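Local coordinates for protein GDSL-esterase (Pseudoalteromonas sp., PDB 3HP4) that hydrolyses esters as a cold-adapted GDSL-type esterase of the SGNH hydrolase clan, and may act as a lysophospholipase, at residues Ser47-Ser51 against Gly52-Arg56; Phe83-Lys86 against Lys87-Thr90; Ala94-Lys97 against Lys98-Ala102; Gly118-Tyr121 against Ser122-Phe125; Phe129-Ile132 against Ser133-Thr136. All blocks are in the same frame, centred on the assembly; numbering follows the deposited sequence. Where two conformers were deposited one is given.

Contact 1: residues Ser47-Ser51 against Gly52-Arg56; sequences SGETS and GGALR
Thr50 is the N-cap of helix 51-65; Glu49 and Thr50 lead into its first turn, which starts at Ser51 and runs on through Gly52 to Arg56. Gly52 O lies 3.6 Å above the plane of the Arg56 guanidinium, over its centre. Gly53 follows as the capped residue: its N donates to Thr50 OG1 at 3.0 Å (157°), a bond made possible because OG1 stands between the backbone N and the carbonyl carbon (chi1 59°). The same glycine lets the Glu49 carboxylate lie close, with OE1 3.2 Å from Gly53 CA, where a beta carbon would clash. Ala54 N begins the regular pattern by donating to Thr50 O at 3.0 Å, and its methyl CB faces Glu49 CG at 4.1 Å. Leu55 N continues it onto Ser51 O at 3.1 Å. Outside the turn, Glu49 OE2 forms a salt bridge with Arg57 and Ser51 OG bonds Asp78 and Asn91. Gly48 N bonds phosphoryl oxygen O1P of the modified serine at position 11, consistent with an oxyanion-hole donor as in SGNH hydrolases. Glu49 OE1, through its anti lone pair, accepts Thr50 N at 2.9 Å.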
loop_
_atom_site.group_PDB
_atom_site.type_symbol
_atom_site.label_atom_id
_atom_site.label_comp_id
_atom_site.label_asym_id
_atom_site.label_seq_id
_atom_site.Cartn_x
_atom_site.Cartn_y
_atom_site.Cartn_z
ATOM N N SER A 47 8.753 7.458 1.115
ATOM C CA SER A 47 9.610 6.855 0.121
ATOM C C SER A 47 10.733 6.058 0.752
ATOM O O SER A 47 11.394 6.501 1.691
ATOM C CB SER A 47 10.121 7.904 -0.864
ATOM O OG SER A 47 8.968 8.388 -1.601
ATOM N N GLY A 48 10.935 4.871 0.220
ATOM C CA GLY A 48 11.969 3.967 0.698
ATOM C C GLY A 48 11.552 3.162 1.924
ATOM O O GLY A 48 12.340 2.370 2.428
ATOM N N GLU A 49 10.324 3.307 2.405
ATOM C CA GLU A 49 9.924 2.587 3.618
ATOM C C GLU A 49 9.935 1.074 3.420
ATOM O O GLU A 49 9.577 0.581 2.360
ATOM C CB GLU A 49 8.536 3.039 4.086
ATOM C CG GLU A 49 8.163 2.548 5.455
ATOM C CD GLU A 49 9.167 2.924 6.503
ATOM O OE1 GLU A 49 10.273 2.369 6.542
ATOM O OE2 GLU A 49 8.883 3.796 7.339
ATOM N N THR A 50 10.346 0.366 4.460
ATOM C CA THR A 50 10.364 -1.097 4.472
ATOM C C THR A 50 9.331 -1.563 5.504
ATOM O O THR A 50 8.826 -0.799 6.336
ATOM C CB THR A 50 11.739 -1.620 4.903
ATOM O OG1 THR A 50 12.028 -1.115 6.225
ATOM C CG2 THR A 50 12.800 -1.192 3.896
ATOM N N SER A 51 9.083 -2.870 5.512
ATOM C CA SER A 51 8.166 -3.430 6.484
ATOM C C SER A 51 8.668 -3.179 7.923
ATOM O O SER A 51 7.874 -2.837 8.810
ATOM C CB SER A 51 7.949 -4.923 6.217
ATOM O OG SER A 51 9.100 -5.692 6.413
ATOM N N GLY A 52 9.974 -3.296 8.127
ATOM C CA GLY A 52 10.512 -3.115 9.489
ATOM C C GLY A 52 10.517 -1.652 9.867
ATOM O O GLY A 52 10.253 -1.315 11.028
ATOM N N GLY A 53 10.752 -0.741 8.934
ATOM C CA GLY A 53 10.696 0.692 9.281
ATOM C C GLY A 53 9.308 1.124 9.656
ATOM O O GLY A 53 9.084 1.928 10.609
ATOM N N ALA A 54 8.313 0.625 8.942
ATOM C CA ALA A 54 6.949 0.981 9.245
ATOM C C ALA A 54 6.568 0.457 10.607
ATOM O O ALA A 54 5.815 1.108 11.347
ATOM C CB ALA A 54 5.968 0.466 8.166
ATOM N N LEU A 55 7.020 -0.741 10.943
ATOM C CA LEU A 55 6.681 -1.340 12.203
ATOM C C LEU A 55 7.123 -0.451 13.366
ATOM O O LEU A 55 6.414 -0.353 14.396
ATOM C CB LEU A 55 7.253 -2.760 12.234
ATOM C CG LEU A 55 6.881 -3.605 13.445
ATOM C CD1 LEU A 55 5.386 -3.863 13.607
ATOM C CD2 LEU A 55 7.635 -4.934 13.358
ATOM N N ARG A 56 8.236 0.272 13.210
ATOM C CA ARG A 56 8.726 1.174 14.231
ATOM C C ARG A 56 7.879 2.439 14.377
ATOM O O ARG A 56 7.924 3.098 15.407
ATOM C CB ARG A 56 10.180 1.581 13.913
ATOM C CG ARG A 56 11.194 0.466 14.077
ATOM C CD ARG A 56 12.633 0.994 13.829
ATOM N NE ARG A 56 13.026 0.871 12.419
ATOM C CZ ARG A 56 13.578 -0.215 11.871
ATOM N NH1 ARG A 56 13.828 -1.299 12.609
ATOM N NH2 ARG A 56 13.891 -0.220 10.577
#

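Contact 2: residues Phe83-Lys86 against Lys87-Thr90; sequences FPVK and KMQT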
loop_
_atom_site.group_PDB
_atom_site.type_symbol
_atom_site.label_atom_id
_atom_site.label_comp_id
_atom_site.label_asym_id
_atom_site.label_seq_id
_atom_site.Cartn_x
_atom_site.Cartn_y
_atom_site.Cartn_z
ATOM N N PHE A 83 15.668 -8.883 0.773
ATOM C CA PHE A 83 15.640 -9.218 2.163
ATOM C C PHE A 83 14.862 -10.528 2.365
ATOM O O PHE A 83 14.007 -10.931 1.547
ATOM C CB PHE A 83 14.845 -8.157 2.964
ATOM C CG PHE A 83 15.517 -6.840 3.155
ATOM C CD1 PHE A 83 16.819 -6.608 2.773
ATOM C CD2 PHE A 83 14.825 -5.808 3.794
ATOM C CE1 PHE A 83 17.438 -5.337 2.995
ATOM C CE2 PHE A 83 15.431 -4.547 4.007
ATOM C CZ PHE A 83 16.723 -4.325 3.613
ATOM N N PRO A 84 15.115 -11.253 3.461
ATOM C CA PRO A 84 14.426 -12.534 3.635
ATOM C C PRO A 84 12.917 -12.349 3.731
ATOM O O PRO A 84 12.422 -11.547 4.518
ATOM C CB PRO A 84 14.982 -13.050 4.969
ATOM C CG PRO A 84 16.370 -12.378 5.038
ATOM C CD PRO A 84 16.152 -11.031 4.485
ATOM N N VAL A 85 12.183 -13.129 2.957
ATOM C CA VAL A 85 10.717 -13.039 2.958
ATOM C C VAL A 85 10.201 -13.448 4.287
ATOM O O VAL A 85 9.187 -12.863 4.737
ATOM C CB VAL A 85 10.143 -13.877 1.817
ATOM C CG1 VAL A 85 8.697 -13.942 1.882
ATOM C CG2 VAL A 85 10.564 -13.315 0.449
ATOM N N LYS A 86 10.766 -14.414 4.985
ATOM C CA LYS A 86 10.268 -14.799 6.297
ATOM C C LYS A 86 10.278 -13.644 7.271
ATOM O O LYS A 86 9.281 -13.447 8.047
ATOM C CB LYS A 86 11.087 -15.983 6.839
ATOM C CG LYS A 86 10.681 -16.456 8.229
ATOM C CD LYS A 86 11.593 -17.625 8.704
ATOM C CE LYS A 86 11.163 -18.187 10.060
ATOM N NZ LYS A 86 12.088 -19.267 10.566
ATOM N N LYS A 87 11.305 -12.800 7.255
ATOM C CA LYS A 87 11.372 -11.669 8.135
ATOM C C LYS A 87 10.377 -10.619 7.699
ATOM O O LYS A 87 9.705 -10.016 8.544
ATOM C CB LYS A 87 12.811 -11.097 8.168
ATOM C CG LYS A 87 12.909 -9.936 9.155
ATOM C CD LYS A 87 12.555 -10.372 10.601
ATOM C CE LYS A 87 12.543 -9.187 11.575
ATOM N NZ LYS A 87 12.253 -9.623 12.978
ATOM N N MET A 88 10.271 -10.342 6.394
ATOM C CA MET A 88 9.233 -9.411 5.918
ATOM C C MET A 88 7.863 -9.901 6.374
ATOM O O MET A 88 7.044 -9.071 6.816
ATOM C CB MET A 88 9.287 -9.347 4.389
ATOM C CG MET A 88 8.258 -8.351 3.849
ATOM S SD MET A 88 8.101 -8.368 2.048
ATOM C CE MET A 88 7.191 -9.874 1.788
ATOM N N GLN A 89 7.584 -11.190 6.279
ATOM C CA GLN A 89 6.299 -11.725 6.685
ATOM C C GLN A 89 6.065 -11.516 8.171
ATOM O O GLN A 89 4.966 -11.119 8.594
ATOM C CB GLN A 89 6.261 -13.196 6.274
ATOM C CG GLN A 89 4.926 -13.827 6.429
ATOM C CD GLN A 89 4.816 -15.145 5.710
ATOM O OE1 GLN A 89 5.586 -15.424 4.788
ATOM N NE2 GLN A 89 3.877 -15.951 6.142
ATOM N N THR A 90 7.067 -11.739 9.006
ATOM C CA THR A 90 6.961 -11.468 10.437
ATOM C C THR A 90 6.629 -10.005 10.668
ATOM O O THR A 90 5.749 -9.653 11.481
ATOM C CB THR A 90 8.289 -11.864 11.127
ATOM O OG1 THR A 90 8.411 -13.282 10.979
ATOM C CG2 THR A 90 8.299 -11.473 12.607
#
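The peptide carbonyl of Pro84 receives Met88 N from within its own plane, O to N at 3.1 Å and nearly straight (172°). Lys87 N also leans on Pro84 O, but only weakly, so that this one oxygen collects two amides of the opening turn. The next two carbonyls each take the amide four residues on, Gln89 N donating to Val85 O at 2.8 Å and Thr90 N to Lys86 O at 3.0 Å. Pro84 is the N-cap of helix 85-101; its ring has no polar atom to offer as a cap, and it packs instead against Lys87, with Pro84 CB 4.3 Å from Lys87 CB. On the buried flank, Met88 runs out with CG opposite its backbone N (chi1 -178°) and then bends at its last torsion, which brings CE to 4.3 Å from Val85 CG1. That thioether side chain also rests on Phe125 and Ser128 of helix 119-136 and on Asp78. Beside it, Gln89 lays CB 3.3 Å from Val85 O, and its side chain touches Ser128 and Gln131 of the same neighbouring helix. The exposed flank carries Lys86, fully extended, and Lys87, kinked at chi2. One turn on, Thr90 turns its hydroxyl to the side of its backbone N, which sets OG1 3.1 Å from Lys86 O.

Contact 3: residues Ala94-Lys97 against Lys98-Ala102; sequences ALVK and KSQAA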
loop_
_atom_site.group_PDB
_atom_site.type_symbol
_atom_site.label_atom_id
_atom_site.label_comp_id
_atom_site.label_asym_id
_atom_site.label_seq_id
_atom_site.Cartn_x
_atom_site.Cartn_y
_atom_site.Cartn_z
ATOM N N ALA A 94 3.030 -8.463 12.123
ATOM C CA ALA A 94 2.975 -7.620 13.328
ATOM C C ALA A 94 2.315 -6.310 13.012
ATOM O O ALA A 94 1.568 -5.778 13.875
ATOM C CB ALA A 94 4.396 -7.429 13.861
ATOM N N LEU A 95 2.526 -5.696 11.845
ATOM C CA LEU A 95 1.841 -4.481 11.457
ATOM C C LEU A 95 0.366 -4.714 11.440
ATOM O O LEU A 95 -0.416 -3.863 11.945
ATOM C CB LEU A 95 2.268 -3.923 10.062
ATOM C CG LEU A 95 3.659 -3.338 9.901
ATOM C CD1 LEU A 95 4.069 -3.137 8.452
ATOM C CD2 LEU A 95 3.697 -2.015 10.685
ATOM N N VAL A 96 -0.090 -5.800 10.824
ATOM C CA VAL A 96 -1.525 -6.101 10.778
ATOM C C VAL A 96 -2.065 -6.307 12.166
ATOM O O VAL A 96 -3.125 -5.743 12.516
ATOM C CB VAL A 96 -1.750 -7.360 9.914
ATOM C CG1 VAL A 96 -3.178 -7.776 10.016
ATOM C CG2 VAL A 96 -1.376 -7.058 8.434
ATOM N N LYS A 97 -1.390 -7.075 13.010
ATOM C CA LYS A 97 -1.912 -7.360 14.332
ATOM C C LYS A 97 -1.950 -6.127 15.201
ATOM O O LYS A 97 -2.898 -5.948 15.974
ATOM C CB LYS A 97 -1.170 -8.493 15.026
ATOM C CG LYS A 97 -1.453 -9.790 14.306
ATOM C CD LYS A 97 -0.926 -10.989 15.028
ATOM C CE LYS A 97 -1.515 -12.292 14.444
ATOM N NZ LYS A 97 -1.109 -13.449 15.314
ATOM N N LYS A 98 -0.985 -5.213 15.082
ATOM C CA LYS A 98 -1.039 -3.960 15.853
ATOM C C LYS A 98 -2.243 -3.123 15.400
ATOM O O LYS A 98 -2.981 -2.564 16.233
ATOM C CB LYS A 98 0.229 -3.136 15.609
ATOM C CG LYS A 98 1.436 -3.526 16.356
ATOM C CD LYS A 98 2.579 -2.541 15.966
ATOM C CE LYS A 98 3.904 -2.895 16.634
ATOM N NZ LYS A 98 3.899 -2.642 18.088
ATOM N N SER A 99 -2.486 -3.056 14.104
ATOM C CA SER A 99 -3.635 -2.320 13.620
ATOM C C SER A 99 -4.953 -2.908 14.106
ATOM O O SER A 99 -5.852 -2.166 14.572
ATOM C CB SER A 99 -3.613 -2.236 12.091
ATOM O OG SER A 99 -2.422 -1.659 11.585
ATOM N N GLN A 100 -5.081 -4.231 14.045
ATOM C CA GLN A 100 -6.295 -4.893 14.498
ATOM C C GLN A 100 -6.488 -4.721 15.997
ATOM O O GLN A 100 -7.621 -4.536 16.468
ATOM C CB GLN A 100 -6.246 -6.381 14.105
ATOM C CG GLN A 100 -6.311 -6.569 12.594
ATOM C CD GLN A 100 -6.134 -8.003 12.177
ATOM O OE1 GLN A 100 -5.440 -8.783 12.873
ATOM N NE2 GLN A 100 -6.718 -8.395 11.049
ATOM N N ALA A 101 -5.399 -4.771 16.775
ATOM C CA ALA A 101 -5.498 -4.586 18.220
ATOM C C ALA A 101 -5.950 -3.189 18.544
ATOM O O ALA A 101 -6.553 -2.981 19.602
ATOM C CB ALA A 101 -4.162 -4.867 18.876
ATOM N N ALA A 102 -5.688 -2.209 17.690
ATOM C CA ALA A 102 -6.200 -0.833 17.842
ATOM C C ALA A 102 -7.551 -0.681 17.191
ATOM O O ALA A 102 -7.996 0.468 16.930
ATOM C CB ALA A 102 -5.158 0.120 17.243
#
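Leu95 O is gripped twice by Ser99, whose OG lies at 3.0 Å and whose N lies at 3.1 Å from it. The two donors come from opposite faces of the carbonyl plane; Ser99 has two deposited conformers, and the hydroxyl bond is that of the conformer described. This is the last stretch of helix 85-101, and Lys98, Gln100 and Ala101 continue the i to i-4 ladder. Gln100 lies side by side with Val96, pointing the same way; with its CG on the side of the backbone N (chi1 -67°), CG comes within 3.3 Å of Val96 O and CD within 3.7 Å of Val96 CG1. The amide end reaches further, NE2 donating to Thr136 O of helix 119-136. An alanine here would take away the amide and is likely to leave Thr136 O without this donor and Val96 CG1 without its neighbour. Lys98 lays CG 3.4 Å from Ala94 O and then sends NZ to a salt bridge with Asp59 of helix 51-65, its chain passing Leu55. Aliphatic portions thus line the helix backbone while polar ends reach two different helices, so this turn probably ties both to helix 85-101, one by a charge pair, the other by an uncharged hydrogen bond from an amide.

Contact 4: residues Gly118-Tyr121 against Ser122-Phe125; sequences GPRY and SKMF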
loop_
_atom_site.group_PDB
_atom_site.type_symbol
_atom_site.label_atom_id
_atom_site.label_comp_id
_atom_site.label_asym_id
_atom_site.label_seq_id
_atom_site.Cartn_x
_atom_site.Cartn_y
_atom_site.Cartn_z
ATOM N N GLY A 118 15.859 -13.781 -8.849
ATOM C CA GLY A 118 15.351 -14.996 -9.485
ATOM C C GLY A 118 13.848 -15.117 -9.349
ATOM O O GLY A 118 13.222 -14.546 -8.421
ATOM N N PRO A 119 13.220 -15.874 -10.243
ATOM C CA PRO A 119 11.764 -16.053 -10.166
ATOM C C PRO A 119 11.277 -16.715 -8.906
ATOM O O PRO A 119 10.173 -16.424 -8.460
ATOM C CB PRO A 119 11.434 -16.883 -11.426
ATOM C CG PRO A 119 12.710 -17.360 -11.906
ATOM C CD PRO A 119 13.827 -16.477 -11.432
ATOM N N ARG A 120 12.019 -17.642 -8.320
ATOM C CA ARG A 120 11.511 -18.293 -7.145
ATOM C C ARG A 120 11.388 -17.332 -5.982
ATOM O O ARG A 120 10.344 -17.307 -5.297
ATOM C CB ARG A 120 12.405 -19.485 -6.760
ATOM C CG ARG A 120 11.952 -20.176 -5.519
ATOM C CD ARG A 120 10.551 -20.767 -5.568
ATOM N NE ARG A 120 10.207 -21.436 -4.314
ATOM C CZ ARG A 120 9.070 -21.316 -3.595
ATOM N NH1 ARG A 120 8.069 -20.524 -3.971
ATOM N NH2 ARG A 120 8.962 -21.980 -2.458
ATOM N N TYR A 121 12.392 -16.493 -5.748
ATOM C CA TYR A 121 12.264 -15.472 -4.697
ATOM C C TYR A 121 11.099 -14.565 -4.988
ATOM O O TYR A 121 10.371 -14.204 -4.039
ATOM C CB TYR A 121 13.589 -14.677 -4.611
ATOM C CG TYR A 121 13.539 -13.542 -3.624
ATOM C CD1 TYR A 121 13.811 -13.741 -2.284
ATOM C CD2 TYR A 121 13.211 -12.249 -4.030
ATOM C CE1 TYR A 121 13.789 -12.669 -1.388
ATOM C CE2 TYR A 121 13.164 -11.161 -3.130
ATOM C CZ TYR A 121 13.440 -11.412 -1.830
ATOM O OH TYR A 121 13.394 -10.331 -0.962
ATOM N N SER A 122 10.857 -14.168 -6.231
ATOM C CA SER A 122 9.697 -13.300 -6.519
ATOM C C SER A 122 8.407 -14.015 -6.160
ATOM O O SER A 122 7.491 -13.336 -5.634
ATOM C CB SER A 122 9.716 -12.897 -8.004
ATOM O OG SER A 122 10.744 -11.892 -8.193
ATOM N N LYS A 123 8.278 -15.316 -6.384
ATOM C CA LYS A 123 7.072 -16.025 -6.029
ATOM C C LYS A 123 6.959 -16.171 -4.522
ATOM O O LYS A 123 5.845 -16.057 -3.943
ATOM C CB LYS A 123 6.998 -17.425 -6.694
ATOM C CG LYS A 123 6.725 -17.367 -8.114
ATOM C CD LYS A 123 6.439 -18.739 -8.750
ATOM C CE LYS A 123 6.549 -19.914 -7.859
ATOM N NZ LYS A 123 6.343 -21.169 -8.777
ATOM N N MET A 124 8.051 -16.461 -3.833
ATOM C CA MET A 124 8.031 -16.505 -2.377
ATOM C C MET A 124 7.555 -15.208 -1.810
ATOM O O MET A 124 6.746 -15.146 -0.872
ATOM C CB MET A 124 9.442 -16.769 -1.863
ATOM C CG MET A 124 10.019 -18.196 -2.194
ATOM S SD MET A 124 11.830 -18.261 -1.965
ATOM C CE MET A 124 11.923 -17.988 -0.228
ATOM N N PHE A 125 8.056 -14.102 -2.358
ATOM C CA PHE A 125 7.705 -12.754 -1.932
ATOM C C PHE A 125 6.225 -12.479 -2.165
ATOM O O PHE A 125 5.525 -12.128 -1.200
ATOM C CB PHE A 125 8.602 -11.778 -2.763
ATOM C CG PHE A 125 8.242 -10.346 -2.546
ATOM C CD1 PHE A 125 8.841 -9.603 -1.532
ATOM C CD2 PHE A 125 7.319 -9.739 -3.349
ATOM C CE1 PHE A 125 8.495 -8.246 -1.371
ATOM C CE2 PHE A 125 6.975 -8.399 -3.183
ATOM C CZ PHE A 125 7.554 -7.661 -2.189
HETATM O O HOH W 1 13.544 -11.950 -7.414
#
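Tyr121, Arg120 and Met124 carry most of this contact in the first turns of helix 119-136, where Gly118 is the N-cap residue and Ser122 N closes the opening turn on its O. Arg120, in one of two modelled conformers, bends back at chi2 (60°); the Arg120 and Met124 side chains cross at about a right angle, and Met124 CG sits 3.5 Å above the centre of one face of the guanidinium. The same carbon, Met124 CG, is 3.2 Å from Arg120 O. Replacing Met124 by an alanine would remove this carbon, and the guanidinium would probably lose its packing partner and be freer to turn. Met124 N holds Arg120 O at 2.8 Å, and Phe125 N holds Tyr121 O at 2.9 Å. The Tyr121 ring packs edge-to-face with Tyr117, just before the helix. A water donates to Gly118 O at 2.8 Å and is hydrogen-bonded to Ser122 OG at 2.9 Å, bridging the cap; Ser122 OG also bonds Ile113 O. The helix is the crossover between strands 105-109 and 139-141, and Tyr121 fastens its start to the neighbouring helix 85-101, touching Val85 and bonding through OH to Phe83 O just before that helix.

Contact 5: residues Phe129-Ile132 against Ser133-Thr136; sequences FTQI and SEDT
Phe129 to Ile132 and Ser133 to Thr136 form the closing turns of helix 119-136, and their bonds show it coming to an end. Ser133 N donates to Phe129 O, Glu134 N to Thr130 O and Asp135 N to Gln131 O, each at 3.0 Å. The fourth rung is different: Thr136 has a phi of -121°, and its N reaches Ile132 O only weakly, with an angle of 129°. Its side chain makes good the loss. Thr136 OG1 donates to Ile132 O at 2.8 Å from well above the carbonyl plane, a place it gains by standing between its own backbone N and carbonyl carbon (chi1 61°). The same hydroxyl accepts from Ala138 N, so it links the Ile132 carbonyl to the chain leaving the helix. Thr136 and Ile132 point the same way, and Thr136 OG1 lies 4.1 Å from Ile132 CG2. On the outer flank, Glu134 crosses Thr130 at a slant: its CG is 3.5 Å from Thr130 O, and OE1 comes to 4.1 Å from Thr130 CG2, a loose polar-to-methyl approach. Ser133 rests its CB 3.5 Å from Thr130 O, and its OG, in one of two conformers, bonds Ala138 O. Inward, Phe129 meets Phe125 edge-to-face and packs on Leu108 and Leu140 of strands 105-109 and 139-141, while Ile132 lies against Leu108 and Thr93, so the helix is seated on the parallel sheet, between whose strands 105-109 and 139-141 it makes the connection, and against helix 85-101.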
loop_
_atom_site.group_PDB
_atom_site.type_symbol
_atom_site.label_atom_id
_atom_site.label_comp_id
_atom_site.label_asym_id
_atom_site.label_seq_id
_atom_site.Cartn_x
_atom_site.Cartn_y
_atom_site.Cartn_z
ATOM N N PHE A 129 2.076 -12.453 0.908
ATOM C CA PHE A 129 0.944 -11.587 1.251
ATOM C C PHE A 129 -0.327 -12.428 1.416
ATOM O O PHE A 129 -1.102 -12.174 2.353
ATOM C CB PHE A 129 0.749 -10.494 0.196
ATOM C CG PHE A 129 1.939 -9.567 0.079
ATOM C CD1 PHE A 129 2.112 -8.512 0.978
ATOM C CD2 PHE A 129 2.956 -9.836 -0.802
ATOM C CE1 PHE A 129 3.243 -7.728 0.913
ATOM C CE2 PHE A 129 4.108 -9.061 -0.819
ATOM C CZ PHE A 129 4.249 -8.020 0.049
ATOM N N THR A 130 -0.508 -13.440 0.574
ATOM C CA THR A 130 -1.670 -14.339 0.723
ATOM C C THR A 130 -1.545 -15.070 2.071
ATOM O O THR A 130 -2.537 -15.222 2.800
ATOM C CB THR A 130 -1.691 -15.328 -0.357
ATOM O OG1 THR A 130 -1.801 -14.580 -1.599
ATOM C CG2 THR A 130 -2.882 -16.261 -0.262
ATOM N N GLN A 131 -0.375 -15.556 2.426
ATOM C CA GLN A 131 -0.203 -16.251 3.708
ATOM C C GLN A 131 -0.479 -15.362 4.906
ATOM O O GLN A 131 -1.145 -15.793 5.862
ATOM C CB GLN A 131 1.229 -16.810 3.773
ATOM C CG GLN A 131 1.473 -17.902 2.712
ATOM C CD GLN A 131 2.902 -18.125 2.465
ATOM O OE1 GLN A 131 3.665 -18.207 3.426
ATOM N NE2 GLN A 131 3.265 -18.296 1.204
ATOM N N ILE A 132 -0.087 -14.079 4.848
ATOM C CA ILE A 132 -0.382 -13.162 5.962
ATOM C C ILE A 132 -1.855 -12.968 6.027
ATOM O O ILE A 132 -2.431 -12.946 7.159
ATOM C CB ILE A 132 0.317 -11.832 5.707
ATOM C CG1 ILE A 132 1.831 -11.995 5.766
ATOM C CG2 ILE A 132 -0.136 -10.764 6.708
ATOM C CD1 ILE A 132 2.591 -10.885 5.036
ATOM N N SER A 133 -2.574 -12.824 4.903
ATOM C CA SER A 133 -3.993 -12.665 4.938
ATOM C C SER A 133 -4.678 -13.894 5.555
ATOM O O SER A 133 -5.618 -13.752 6.342
ATOM C CB SER A 133 -4.460 -12.429 3.526
ATOM O OG SER A 133 -5.841 -12.405 3.560
ATOM N N GLU A 134 -4.223 -15.102 5.237
ATOM C CA GLU A 134 -4.806 -16.277 5.869
ATOM C C GLU A 134 -4.589 -16.261 7.372
ATOM O O GLU A 134 -5.507 -16.657 8.117
ATOM C CB GLU A 134 -4.165 -17.576 5.321
ATOM C CG GLU A 134 -4.535 -17.895 3.825
ATOM C CD GLU A 134 -3.901 -19.117 3.331
ATOM O OE1 GLU A 134 -2.873 -19.015 2.722
ATOM O OE2 GLU A 134 -4.437 -20.231 3.251
ATOM N N ASP A 135 -3.417 -15.832 7.802
ATOM C CA ASP A 135 -3.003 -15.839 9.239
ATOM C C ASP A 135 -3.778 -14.812 10.050
ATOM O O ASP A 135 -4.005 -15.035 11.240
ATOM C CB ASP A 135 -1.490 -15.547 9.333
ATOM C CG ASP A 135 -0.620 -16.760 8.970
ATOM O OD1 ASP A 135 -1.144 -17.812 8.619
ATOM O OD2 ASP A 135 0.635 -16.649 8.986
ATOM N N THR A 136 -4.155 -13.701 9.450
ATOM C CA THR A 136 -4.653 -12.541 10.197
ATOM C C THR A 136 -6.031 -12.160 9.789
ATOM O O THR A 136 -6.617 -11.277 10.440
ATOM C CB THR A 136 -3.793 -11.330 9.943
ATOM O OG1 THR A 136 -3.808 -10.960 8.533
ATOM C CG2 THR A 136 -2.339 -11.543 10.365
#

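In the fold
All five contacts are local turns on three helices, and helix 85-101 links them. Contact 1 opens helix 51-65 beside the active site, whose phosphonylated serine it meets directly; it touches contact 2 through Ser51 OG and Met88 CA (3.8 Å) and contact 3 through Leu55 CA and Leu95 CD2 (3.4 Å). Contacts 2 and 3 begin and end helix 85-101, their centres about 17 Å apart. Contacts 4 and 5 do the same for helix 119-136: the first pairs with contact 2, the second bridges contacts 2 and 3, with Gln89 CG 3.7 Å from Ile132 CG1 and Val96 CG1 3.6 Å from Thr136 OG1. Contacts 3 and 4 are furthest apart, about 26 Å between centres.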